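Local atomic coordinates of formate-dependent phosphoribosylglycinamide formyltransferase (Mycobacterium tuberculosis H37Rv, PDB entry 6KHR), a protein that belongs to the ATP-grasp superfamily, pairing an N-terminal parallel-sheet domain with antiparallel-sheet parts, and forms an assembly of two chains. Residues A99-V102 and D103-D106; K264-T267 and A268-D271; R322-V325 and F326-Q329; L375-P378 and E379-V382. All coordinates share one frame; numbering follows the deposited sequence.

Contact 1 of 4, residues A99-V102 and D103-D106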
ATOM      1  N   ALA A  99      19.569  -1.273 -15.154  1.00 86.97           N
ATOM      2  CA  ALA A  99      20.930  -1.843 -15.125  1.00 91.12           C
ATOM      3  C   ALA A  99      20.855  -3.366 -15.168  1.00 97.26           C
ATOM      4  O   ALA A  99      21.143  -3.984 -14.159  1.00100.43           O
ATOM      5  CB  ALA A  99      21.600  -1.405 -13.859  1.00 90.31           C
ATOM      6  N   VAL A 100      20.557  -3.959 -16.313  1.00 92.64           N
ATOM      7  CA  VAL A 100      20.442  -5.437 -16.303  1.00 92.03           C
ATOM      8  C   VAL A 100      21.024  -5.989 -17.593  1.00 85.98           C
ATOM      9  O   VAL A 100      21.146  -5.233 -18.539  1.00 92.48           O
ATOM     10  CB  VAL A 100      18.962  -5.806 -16.206  1.00 92.49           C
ATOM     11  CG1 VAL A 100      18.317  -5.675 -17.562  1.00 85.30           C
ATOM     12  CG2 VAL A 100      18.752  -7.199 -15.661  1.00 98.67           C
ATOM     13  N   SER A 101      21.354  -7.274 -17.605  1.00 74.13           N
ATOM     14  CA  SER A 101      21.869  -7.889 -18.844  1.00 80.92           C
ATOM     15  C   SER A 101      20.677  -8.334 -19.666  1.00 81.48           C
ATOM     16  O   SER A 101      20.021  -9.276 -19.271  1.00 77.47           O
ATOM     17  CB  SER A 101      22.772  -9.054 -18.577  1.00 88.70           C
ATOM     18  OG  SER A 101      22.741  -9.976 -19.661  1.00 83.82           O
ATOM     19  N   VAL A 102      20.431  -7.656 -20.770  1.00 81.93           N
ATOM     20  CA  VAL A 102      19.287  -8.032 -21.635  1.00 80.86           C
ATOM     21  C   VAL A 102      19.658  -9.344 -22.305  1.00 82.71           C
ATOM     22  O   VAL A 102      18.773 -10.154 -22.540  1.00 87.34           O
ATOM     23  CB  VAL A 102      19.020  -6.924 -22.657  1.00 83.33           C
ATOM     24  CG1 VAL A 102      18.071  -5.900 -22.083  1.00 79.11           C
ATOM     25  CG2 VAL A 102      20.319  -6.254 -23.053  1.00 89.03           C
ATOM     26  N   ASP A 103      20.939  -9.539 -22.583  1.00 82.76           N
ATOM     27  CA  ASP A 103      21.312 -10.822 -23.171  1.00 88.80           C
ATOM     28  C   ASP A 103      21.078 -11.969 -22.194  1.00 83.74           C
ATOM     29  O   ASP A 103      20.621 -13.047 -22.594  1.00 74.66           O
ATOM     30  CB  ASP A 103      22.772 -10.792 -23.632  1.00 93.36           C
ATOM     31  CG  ASP A 103      23.022  -9.762 -24.735  1.00102.87           C
ATOM     32  OD1 ASP A 103      22.052  -9.323 -25.388  1.00105.85           O
ATOM     33  OD2 ASP A 103      24.195  -9.389 -24.944  1.00103.50           O
ATOM     34  N   ALA A 104      21.366 -11.757 -20.905  1.00 81.74           N
ATOM     35  CA  ALA A 104      21.077 -12.793 -19.918  1.00 76.60           C
ATOM     36  C   ALA A 104      19.588 -13.105 -19.865  1.00 77.57           C
ATOM     37  O   ALA A 104      19.199 -14.263 -19.672  1.00 77.32           O
ATOM     38  CB  ALA A 104      21.586 -12.377 -18.540  1.00 70.94           C
ATOM     39  N   LEU A 105      18.735 -12.089 -20.040  1.00 75.18           N
ATOM     40  CA  LEU A 105      17.295 -12.329 -20.001  1.00 77.67           C
ATOM     41  C   LEU A 105      16.840 -13.144 -21.206  1.00 83.86           C
ATOM     42  O   LEU A 105      15.977 -14.022 -21.077  1.00 84.97           O
ATOM     43  CB  LEU A 105      16.524 -11.007 -19.945  1.00 72.92           C
ATOM     44  CG  LEU A 105      16.407 -10.224 -18.635  1.00 68.16           C
ATOM     45  CD1 LEU A 105      17.062 -10.942 -17.474  1.00 58.20           C
ATOM     46  CD2 LEU A 105      16.989  -8.832 -18.823  1.00 73.78           C
ATOM     47  N   ASP A 106      17.387 -12.855 -22.388  1.00 91.04           N
ATOM     48  CA  ASP A 106      16.989 -13.619 -23.567  1.00102.06           C
ATOM     49  C   ASP A 106      17.494 -15.055 -23.494  1.00 97.13           C
ATOM     50  O   ASP A 106      16.871 -15.958 -24.068  1.00 97.64           O
ATOM     51  CB  ASP A 106      17.465 -12.926 -24.845  1.00110.30           C
ATOM     52  CG  ASP A 106      16.318 -12.254 -25.601  1.00116.21           C
ATOM     53  OD1 ASP A 106      15.233 -12.871 -25.717  1.00116.42           O
ATOM     54  OD2 ASP A 106      16.494 -11.105 -26.066  1.00117.67           O
TER
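Asp103 follows Val102 in the first turn of helix 102-109, and its CB leads outward, away from the loop that precedes the helix. The carboxylate works beyond the turn, where OD1 makes a salt bridge with Arg126 on helix 122-129. Next comes Ala104, three residues after the N-cap Ser101. Its amide is modelled as donating to Ser101 OG over 2.6 Å, a capping bond whose exact length is doubtful because the hydroxyl sits too close to a neighbouring atom. Leu105 makes the next link twice over. Its N-H reaches Ser101 O, 3.2 Å from Leu105 N, while its branch CD2 turns back to lie 3.6 Å from Val100 CG1. The two side chains meet at about a right angle, and CG2 of the valine also comes within 4.0 Å of Leu105 CD2. Asp106 closes the turn with a regular helical bond, Asp106 N to Val102 O at 3.0 Å. An apolar pair spanning the residue before an N-cap and the fourth residue after it is a hydrophobic staple; here Val100 rests on Leu81 of helix 78-88, and both staple residues touch Leu32 of strand 28-32. The serine would meet one amide that lacks a helical acceptor, and the apolar pair is consistent with holding the incoming loop against the first turn.

Contact 2 of 4, residues K264-T267 and A268-D271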
ATOM      1  N   LYS A 264      -7.434  16.105 -16.452  1.00 38.01           N
ATOM      2  CA  LYS A 264      -8.539  16.175 -17.404  1.00 44.13           C
ATOM      3  C   LYS A 264      -8.011  16.302 -18.837  1.00 41.95           C
ATOM      4  O   LYS A 264      -7.039  17.015 -19.108  1.00 36.09           O
ATOM      5  CB  LYS A 264      -9.479  17.342 -17.076  1.00 54.60           C
ATOM      6  CG  LYS A 264      -8.874  18.753 -17.269  1.00 87.94           C
ATOM      7  CD  LYS A 264      -9.059  19.318 -18.705  1.00101.07           C
ATOM      8  CE  LYS A 264      -7.780  20.006 -19.221  1.00 96.07           C
ATOM      9  NZ  LYS A 264      -7.670  20.109 -20.707  1.00 83.39           N
ATOM     10  N   LEU A 265      -8.660  15.600 -19.755  1.00 31.20           N
ATOM     11  CA  LEU A 265      -8.376  15.717 -21.168  1.00 36.37           C
ATOM     12  C   LEU A 265      -9.690  15.868 -21.918  1.00 44.28           C
ATOM     13  O   LEU A 265     -10.741  15.385 -21.478  1.00 49.46           O
ATOM     14  CB  LEU A 265      -7.607  14.496 -21.685  1.00 39.75           C
ATOM     15  CG  LEU A 265      -6.279  14.214 -20.987  1.00 38.64           C
ATOM     16  CD1 LEU A 265      -5.657  12.954 -21.523  1.00 42.59           C
ATOM     17  CD2 LEU A 265      -5.345  15.388 -21.205  1.00 37.84           C
ATOM     18  N   SER A 266      -9.627  16.540 -23.059  1.00 46.73           N
ATOM     19  CA  SER A 266     -10.779  16.562 -23.944  1.00 40.88           C
ATOM     20  C   SER A 266     -11.041  15.167 -24.493  1.00 30.44           C
ATOM     21  O   SER A 266     -10.156  14.300 -24.534  1.00 39.32           O
ATOM     22  CB  SER A 266     -10.553  17.552 -25.091  1.00 38.15           C
ATOM     23  OG  SER A 266      -9.269  17.378 -25.647  1.00 46.19           O
ATOM     24  N   THR A 267     -12.278  14.950 -24.933  1.00 25.54           N
ATOM     25  CA  THR A 267     -12.587  13.704 -25.622  1.00 32.68           C
ATOM     26  C   THR A 267     -11.557  13.403 -26.714  1.00 37.16           C
ATOM     27  O   THR A 267     -11.012  12.296 -26.775  1.00 34.58           O
ATOM     28  CB  THR A 267     -13.993  13.766 -26.201  1.00 46.65           C
ATOM     29  OG1 THR A 267     -14.158  15.039 -26.840  1.00 75.80           O
ATOM     30  CG2 THR A 267     -15.017  13.638 -25.109  1.00 33.42           C
ATOM     31  N   ALA A 268     -11.257  14.378 -27.579  1.00 33.15           N
ATOM     32  CA  ALA A 268     -10.327  14.070 -28.668  1.00 35.65           C
ATOM     33  C   ALA A 268      -8.937  13.786 -28.122  1.00 35.37           C
ATOM     34  O   ALA A 268      -8.262  12.847 -28.574  1.00 35.93           O
ATOM     35  CB  ALA A 268     -10.295  15.194 -29.713  1.00 23.25           C
ATOM     36  N   ALA A 269      -8.517  14.542 -27.108  1.00 23.18           N
ATOM     37  CA  ALA A 269      -7.216  14.272 -26.506  1.00 37.22           C
ATOM     38  C   ALA A 269      -7.194  12.905 -25.832  1.00 30.70           C
ATOM     39  O   ALA A 269      -6.217  12.156 -25.969  1.00 32.61           O
ATOM     40  CB  ALA A 269      -6.836  15.374 -25.517  1.00 37.55           C
ATOM     41  N   LEU A 270      -8.266  12.549 -25.129  1.00 32.45           N
ATOM     42  CA  LEU A 270      -8.264  11.264 -24.430  1.00 39.33           C
ATOM     43  C   LEU A 270      -8.344  10.104 -25.410  1.00 38.17           C
ATOM     44  O   LEU A 270      -7.718   9.063 -25.189  1.00 35.06           O
ATOM     45  CB  LEU A 270      -9.408  11.197 -23.414  1.00 32.51           C
ATOM     46  CG  LEU A 270      -9.467   9.936 -22.549  1.00 36.02           C
ATOM     47  CD1 LEU A 270      -8.416   9.934 -21.438  1.00 31.37           C
ATOM     48  CD2 LEU A 270     -10.825   9.786 -21.969  1.00 29.86           C
ATOM     49  N   ASP A 271      -9.094  10.266 -26.509  1.00 56.64           N
ATOM     50  CA  ASP A 271      -9.141   9.222 -27.536  1.00 51.47           C
ATOM     51  C   ASP A 271      -7.767   9.006 -28.147  1.00 48.71           C
ATOM     52  O   ASP A 271      -7.309   7.868 -28.294  1.00 37.01           O
ATOM     53  CB  ASP A 271     -10.151   9.574 -28.631  1.00 69.10           C
ATOM     54  CG  ASP A 271     -11.572   9.684 -28.102  1.00106.50           C
ATOM     55  OD1 ASP A 271     -11.937   8.913 -27.190  1.00120.85           O
ATOM     56  OD2 ASP A 271     -12.326  10.553 -28.595  1.00120.60           O
TER
HETATM   57  O   HOH W   1     -12.162  16.671 -27.691  1.00 57.34           O
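Leu265 meets the first turn of helix 267-284 through two apolar touches. Its CB lies 4.0 Å from Ala269 CB, and its outer methyl CD1 comes 4.1 Å from Leu270 CD1, the two leucine side chains crossing at about a right angle. Leu270 gets there with CG trans to its own amide nitrogen (chi1 -176°), and both leucines also rest on Pro246 of strand 238-252. Backbone hydrogen bonds form the second group. Leu270 N donates to Ser266 O, and Asp271 N reaches Thr267 O at 2.8 Å, the ordinary i to i+4 pattern from its first possible acceptor onward. Together these features make a textbook helix start: Ser266 is the N-cap, and the Leu265-Leu270 pair flanking it, one residue before the cap and four after, is a hydrophobic staple. Side-chain capping is the third kind. Ser266 OG, which a chi1 of 46° turns toward the helix, accepts from Ala269 N at 3.3 Å, with the N-H pointing at it to within about 30° of straight. Solvent supplies the last kind. A water accepts from Ala268 N, an early amide with no carbonyl of the helix four residues before it, and is also hydrogen-bonded to Thr267 OG1, 2.7 Å from the water oxygen; Thr267 and Ala268 are both exposed.

Contact 3 of 4, residues R322-V325 and F326-Q329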
ATOM      1  N   ARG A 322      -8.006   2.485  -6.143  1.00 26.76           N
ATOM      2  CA  ARG A 322      -8.266   1.255  -5.399  1.00 28.39           C
ATOM      3  C   ARG A 322      -7.027   0.357  -5.356  1.00 32.39           C
ATOM      4  O   ARG A 322      -6.606  -0.087  -4.286  1.00 45.32           O
ATOM      5  CB  ARG A 322      -9.455   0.514  -6.018  1.00 28.88           C
ATOM      6  CG  ARG A 322     -10.084  -0.525  -5.114  1.00 33.22           C
ATOM      7  CD  ARG A 322     -11.186  -1.320  -5.834  1.00 37.14           C
ATOM      8  NE  ARG A 322     -10.613  -2.350  -6.706  1.00 45.02           N
ATOM      9  CZ  ARG A 322     -10.364  -3.619  -6.367  1.00 36.84           C
ATOM     10  NH1 ARG A 322     -10.617  -4.080  -5.160  1.00 30.01           N
ATOM     11  NH2 ARG A 322      -9.853  -4.444  -7.262  1.00 55.13           N
ATOM     12  N   LEU A 323      -6.430   0.081  -6.508  1.00 27.69           N
ATOM     13  CA  LEU A 323      -5.218  -0.737  -6.609  1.00 34.84           C
ATOM     14  C   LEU A 323      -4.059   0.146  -7.070  1.00 38.43           C
ATOM     15  O   LEU A 323      -4.124   0.764  -8.139  1.00 35.96           O
ATOM     16  CB  LEU A 323      -5.422  -1.900  -7.579  1.00 34.11           C
ATOM     17  CG  LEU A 323      -6.630  -2.797  -7.264  1.00 39.65           C
ATOM     18  CD1 LEU A 323      -6.750  -3.973  -8.219  1.00 31.08           C
ATOM     19  CD2 LEU A 323      -6.527  -3.311  -5.855  1.00 54.61           C
ATOM     20  N   SER A 324      -3.009   0.218  -6.259  1.00 34.30           N
ATOM     21  CA  SER A 324      -1.874   1.044  -6.626  1.00 37.01           C
ATOM     22  C   SER A 324      -1.105   0.403  -7.778  1.00 40.54           C
ATOM     23  O   SER A 324      -1.267  -0.785  -8.087  1.00 32.39           O
ATOM     24  CB  SER A 324      -0.942   1.249  -5.432  1.00 41.06           C
ATOM     25  OG  SER A 324      -0.334   0.027  -5.054  1.00 46.81           O
ATOM     26  N   VAL A 325      -0.247   1.212  -8.407  1.00 37.05           N
ATOM     27  CA  VAL A 325       0.527   0.714  -9.539  1.00 40.20           C
ATOM     28  C   VAL A 325       1.299  -0.532  -9.140  1.00 36.92           C
ATOM     29  O   VAL A 325       1.543  -1.408  -9.976  1.00 43.51           O
ATOM     30  CB  VAL A 325       1.457   1.818 -10.084  1.00 39.02           C
ATOM     31  CG1 VAL A 325       2.479   2.240  -9.020  1.00 35.00           C
ATOM     32  CG2 VAL A 325       2.135   1.370 -11.381  1.00 33.01           C
ATOM     33  N   PHE A 326       1.655  -0.647  -7.852  1.00 37.35           N
ATOM     34  CA  PHE A 326       2.349  -1.817  -7.323  1.00 31.94           C
ATOM     35  C   PHE A 326       1.416  -3.007  -7.123  1.00 37.67           C
ATOM     36  O   PHE A 326       1.804  -4.153  -7.380  1.00 38.67           O
ATOM     37  CB  PHE A 326       3.015  -1.463  -6.002  1.00 32.24           C
ATOM     38  CG  PHE A 326       3.853  -0.250  -6.071  1.00 39.73           C
ATOM     39  CD1 PHE A 326       4.870  -0.158  -7.005  1.00 46.01           C
ATOM     40  CD2 PHE A 326       3.633   0.807  -5.207  1.00 39.07           C
ATOM     41  CE1 PHE A 326       5.653   0.969  -7.077  1.00 44.93           C
ATOM     42  CE2 PHE A 326       4.420   1.947  -5.268  1.00 41.58           C
ATOM     43  CZ  PHE A 326       5.424   2.028  -6.203  1.00 50.57           C
ATOM     44  N   GLU A 327       0.197  -2.770  -6.635  1.00 37.71           N
ATOM     45  CA  GLU A 327      -0.756  -3.869  -6.570  1.00 32.72           C
ATOM     46  C   GLU A 327      -1.138  -4.320  -7.975  1.00 28.71           C
ATOM     47  O   GLU A 327      -1.273  -5.519  -8.233  1.00 31.92           O
ATOM     48  CB  GLU A 327      -1.980  -3.455  -5.742  1.00 52.87           C
ATOM     49  CG  GLU A 327      -1.598  -3.036  -4.298  1.00 73.48           C
ATOM     50  CD  GLU A 327      -2.736  -2.420  -3.453  1.00 95.44           C
ATOM     51  OE1 GLU A 327      -3.465  -1.507  -3.928  1.00 97.28           O
ATOM     52  OE2 GLU A 327      -2.876  -2.837  -2.278  1.00102.49           O
ATOM     53  N   LEU A 328      -1.248  -3.384  -8.921  1.00 28.44           N
ATOM     54  CA  LEU A 328      -1.527  -3.808 -10.291  1.00 34.50           C
ATOM     55  C   LEU A 328      -0.383  -4.651 -10.860  1.00 41.75           C
ATOM     56  O   LEU A 328      -0.622  -5.692 -11.493  1.00 38.69           O
ATOM     57  CB  LEU A 328      -1.809  -2.597 -11.178  1.00 32.62           C
ATOM     58  CG  LEU A 328      -3.027  -1.725 -10.857  1.00 34.69           C
ATOM     59  CD1 LEU A 328      -2.952  -0.429 -11.668  1.00 32.75           C
ATOM     60  CD2 LEU A 328      -4.353  -2.463 -11.124  1.00 28.77           C
ATOM     61  N   GLN A 329       0.867  -4.242 -10.634  1.00 39.03           N
ATOM     62  CA  GLN A 329       1.939  -5.043 -11.204  1.00 47.44           C
ATOM     63  C   GLN A 329       2.157  -6.345 -10.444  1.00 45.06           C
ATOM     64  O   GLN A 329       2.611  -7.324 -11.043  1.00 44.16           O
ATOM     65  CB  GLN A 329       3.233  -4.241 -11.313  1.00 51.00           C
ATOM     66  CG  GLN A 329       3.665  -3.562 -10.067  1.00 74.92           C
ATOM     67  CD  GLN A 329       4.886  -2.695 -10.289  1.00 93.64           C
ATOM     68  OE1 GLN A 329       5.456  -2.156  -9.335  1.00106.53           O
ATOM     69  NE2 GLN A 329       5.296  -2.557 -11.547  1.00 87.66           N
TER
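The phenyl ring of Phe326 carries Val325 CG1 over the centre of one face, a CH-pi contact with the methyl 3.9 Å from the centroid and only 8° off the ring normal. At the ring's edge, in its plane, lies Gln329 OE1, and Trp315 joins the same ring in a T-shaped (edge-to-face) pair. The guanidinium of Arg322 has Leu323 CD2 over one face, offset toward the rim; its polar end belongs to a salt bridge with Asp339. The third flat group, the carboxylate of Glu327, is turned back toward the start of the helix, so that OE1 accepts from Ser324 N at 2.9 Å with its anti lone pair, the N-H pointing nearly straight at it. In return Ser324 OG accepts from Glu327 N, 3.3 Å away. This reciprocal exchange is a capping box, with Ser324 as N-cap of helix 325-334 and Glu327 three residues on. For its half of the box the serine folds OG back over its own main chain (chi1 66°), within range of the glutamate amide. Outside the box, Leu323 and Leu328 add the hydrophobic staple: Leu323 CB sits 3.7 Å from Leu328 CD2, the side chains crossing at about a right angle. The helical bonds begin with Leu328 N to Ser324 O at 2.7 Å and Gln329 N to Val325 O at 3.0 Å. The other carboxylate oxygen, Glu327 OE2, forms a salt bridge with Arg319 of the second subunit.

Contact 4 of 4, residues L375-P378 and E379-V382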
ATOM      1  N   LEU A 375       1.667  15.501   8.715  1.00 40.17           N
ATOM      2  CA  LEU A 375       0.426  14.702   8.809  1.00 38.25           C
ATOM      3  C   LEU A 375      -0.715  15.494   9.426  1.00 35.94           C
ATOM      4  O   LEU A 375      -1.751  14.959   9.592  1.00 47.25           O
ATOM      5  CB  LEU A 375       0.707  13.453   9.630  1.00 33.20           C
ATOM      6  CG  LEU A 375       0.971  12.171   8.863  1.00 40.63           C
ATOM      7  CD1 LEU A 375       1.061  12.417   7.387  1.00 29.35           C
ATOM      8  CD2 LEU A 375       2.224  11.534   9.367  1.00 44.52           C
ATOM      9  N   GLY A 376      -0.512  16.754   9.715  1.00 31.51           N
ATOM     10  CA  GLY A 376      -1.592  17.594  10.235  1.00 32.07           C
ATOM     11  C   GLY A 376      -2.462  18.079   9.110  1.00 43.31           C
ATOM     12  O   GLY A 376      -3.571  18.462   9.375  1.00 46.74           O
ATOM     13  N   VAL A 377      -1.934  18.069   7.898  1.00 38.62           N
ATOM     14  CA  VAL A 377      -2.655  18.423   6.657  1.00 41.96           C
ATOM     15  C   VAL A 377      -3.709  17.365   6.390  1.00 47.03           C
ATOM     16  O   VAL A 377      -3.378  16.225   6.344  1.00 33.61           O
ATOM     17  CB  VAL A 377      -1.651  18.464   5.504  1.00 47.24           C
ATOM     18  CG1 VAL A 377      -2.325  18.498   4.159  1.00 30.24           C
ATOM     19  CG2 VAL A 377      -0.669  19.589   5.655  1.00 42.10           C
ATOM     20  N   PRO A 378      -4.982  17.730   6.203  1.00 55.03           N
ATOM     21  CA  PRO A 378      -6.031  16.764   5.926  1.00 46.02           C
ATOM     22  C   PRO A 378      -5.864  15.849   4.706  1.00 52.79           C
ATOM     23  O   PRO A 378      -5.390  16.259   3.721  1.00 46.34           O
ATOM     24  CB  PRO A 378      -7.286  17.606   5.754  1.00 31.10           C
ATOM     25  CG  PRO A 378      -6.797  19.000   5.610  1.00 34.96           C
ATOM     26  CD  PRO A 378      -5.481  19.076   6.332  1.00 40.48           C
ATOM     27  N   GLU A 379      -6.224  14.579   4.887  1.00 52.28           N
ATOM     28  CA  GLU A 379      -6.212  13.472   3.904  1.00 33.33           C
ATOM     29  C   GLU A 379      -4.800  13.236   3.403  1.00 35.95           C
ATOM     30  O   GLU A 379      -4.652  12.841   2.305  1.00 38.87           O
ATOM     31  CB  GLU A 379      -7.154  13.758   2.745  1.00 53.94           C
ATOM     32  CG  GLU A 379      -8.605  13.436   2.980  1.00 72.53           C
ATOM     33  CD  GLU A 379      -9.520  13.622   1.783  1.00 86.50           C
ATOM     34  OE1 GLU A 379      -9.539  12.772   0.902  1.00 85.44           O
ATOM     35  OE2 GLU A 379     -10.233  14.606   1.754  1.00 89.27           O
ATOM     36  N   SER A 380      -3.820  13.401   4.250  1.00 28.71           N
ATOM     37  CA  SER A 380      -2.427  13.279   3.813  1.00 37.35           C
ATOM     38  C   SER A 380      -1.796  11.956   4.225  1.00 45.91           C
ATOM     39  O   SER A 380      -2.273  11.305   5.102  1.00 45.35           O
ATOM     40  CB  SER A 380      -1.651  14.454   4.283  1.00 33.78           C
ATOM     41  OG  SER A 380      -1.592  14.527   5.681  1.00 37.58           O
ATOM     42  N   ASP A 381      -0.767  11.584   3.497  1.00 46.22           N
ATOM     43  CA  ASP A 381       0.020  10.382   3.799  1.00 52.08           C
ATOM     44  C   ASP A 381       1.465  10.658   3.425  1.00 45.58           C
ATOM     45  O   ASP A 381       1.747  11.585   2.743  1.00 51.38           O
ATOM     46  CB  ASP A 381      -0.533   9.134   3.130  1.00 69.01           C
ATOM     47  CG  ASP A 381      -0.276   7.880   3.941  1.00 93.22           C
ATOM     48  OD1 ASP A 381       0.309   7.987   5.023  1.00 99.27           O
ATOM     49  OD2 ASP A 381      -0.657   6.813   3.478  1.00 97.19           O
ATOM     50  N   VAL A 382       2.327   9.760   3.849  1.00 34.02           N
ATOM     51  CA  VAL A 382       3.775   9.924   3.605  1.00 42.78           C
ATOM     52  C   VAL A 382       4.427   8.546   3.504  1.00 44.78           C
ATOM     53  O   VAL A 382       3.883   7.642   4.016  1.00 57.02           O
ATOM     54  CB  VAL A 382       4.344  10.808   4.725  1.00 46.26           C
ATOM     55  CG1 VAL A 382       5.708  10.424   5.205  1.00 43.36           C
ATOM     56  CG2 VAL A 382       4.348  12.245   4.336  1.00 33.70           C
TER
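Ser380 turns its hydroxyl back into the bend and donates it to Val377 O, with Ser380 OG 2.6 Å from that oxygen and arriving 18° out of the carbonyl plane. This is the tight side of a type II beta turn running from Val377 to Ser380. A chi1 of 63° aims the hydroxyl across the turn. Apolar atoms pack beside Ser380: Val377 CG1 lies 4.1 Å from its CB. Leu375 CD1 comes 3.8 Å from Ser380 OG. Farther along, the packing slackens, with Leu375 CD1 only coming to 4.5 Å of Val382 CG2. The solvent side belongs to Pro378, which is exposed. Glu379, partly exposed, takes up the left-handed backbone conformation expected at the third position of such a turn (phi 61°) and packs on Leu341 of the second subunit. The end of the glutamate side chain leads away from the first half of the turn, where OE1 takes a hydrogen bond with Thr395 and OE2 a salt bridge with Arg405. The turn joins helix 368-374 to strand 380-384, which is outermost in its sheet within the chain and pairs with strand 390-395. Asp381 is buried, and its carboxylate is met by Arg319 of its own chain at OD2 and by Arg331 of the second subunit at OD1, both in salt bridges. Chemically, a single hydroxyl bond ties the turn on its buried side, while the acidic groups beside it are directed to basic partners, one of them across the dimer interface.

Contacts 1, 2 and 3 repeat one principle, a serine N-cap with an apolar staple across it, in helices set well apart; only contact 3 adds a reciprocal glutamate. Contacts 1 and 2 lie on opposite sides of the chain's centre, their centres about 38 Å apart, whereas contact 3 is about 26 Å from contact 1 and about 24 Å from contact 2, centre to centre. Contact 4 caps no helix, but it shares the dimer interface with contact 3: their nearest atoms are about 11 Å apart within one chain, and both touch the second subunit. Arg319 pairs with Asp381 in its own chain and Glu327 across the interface.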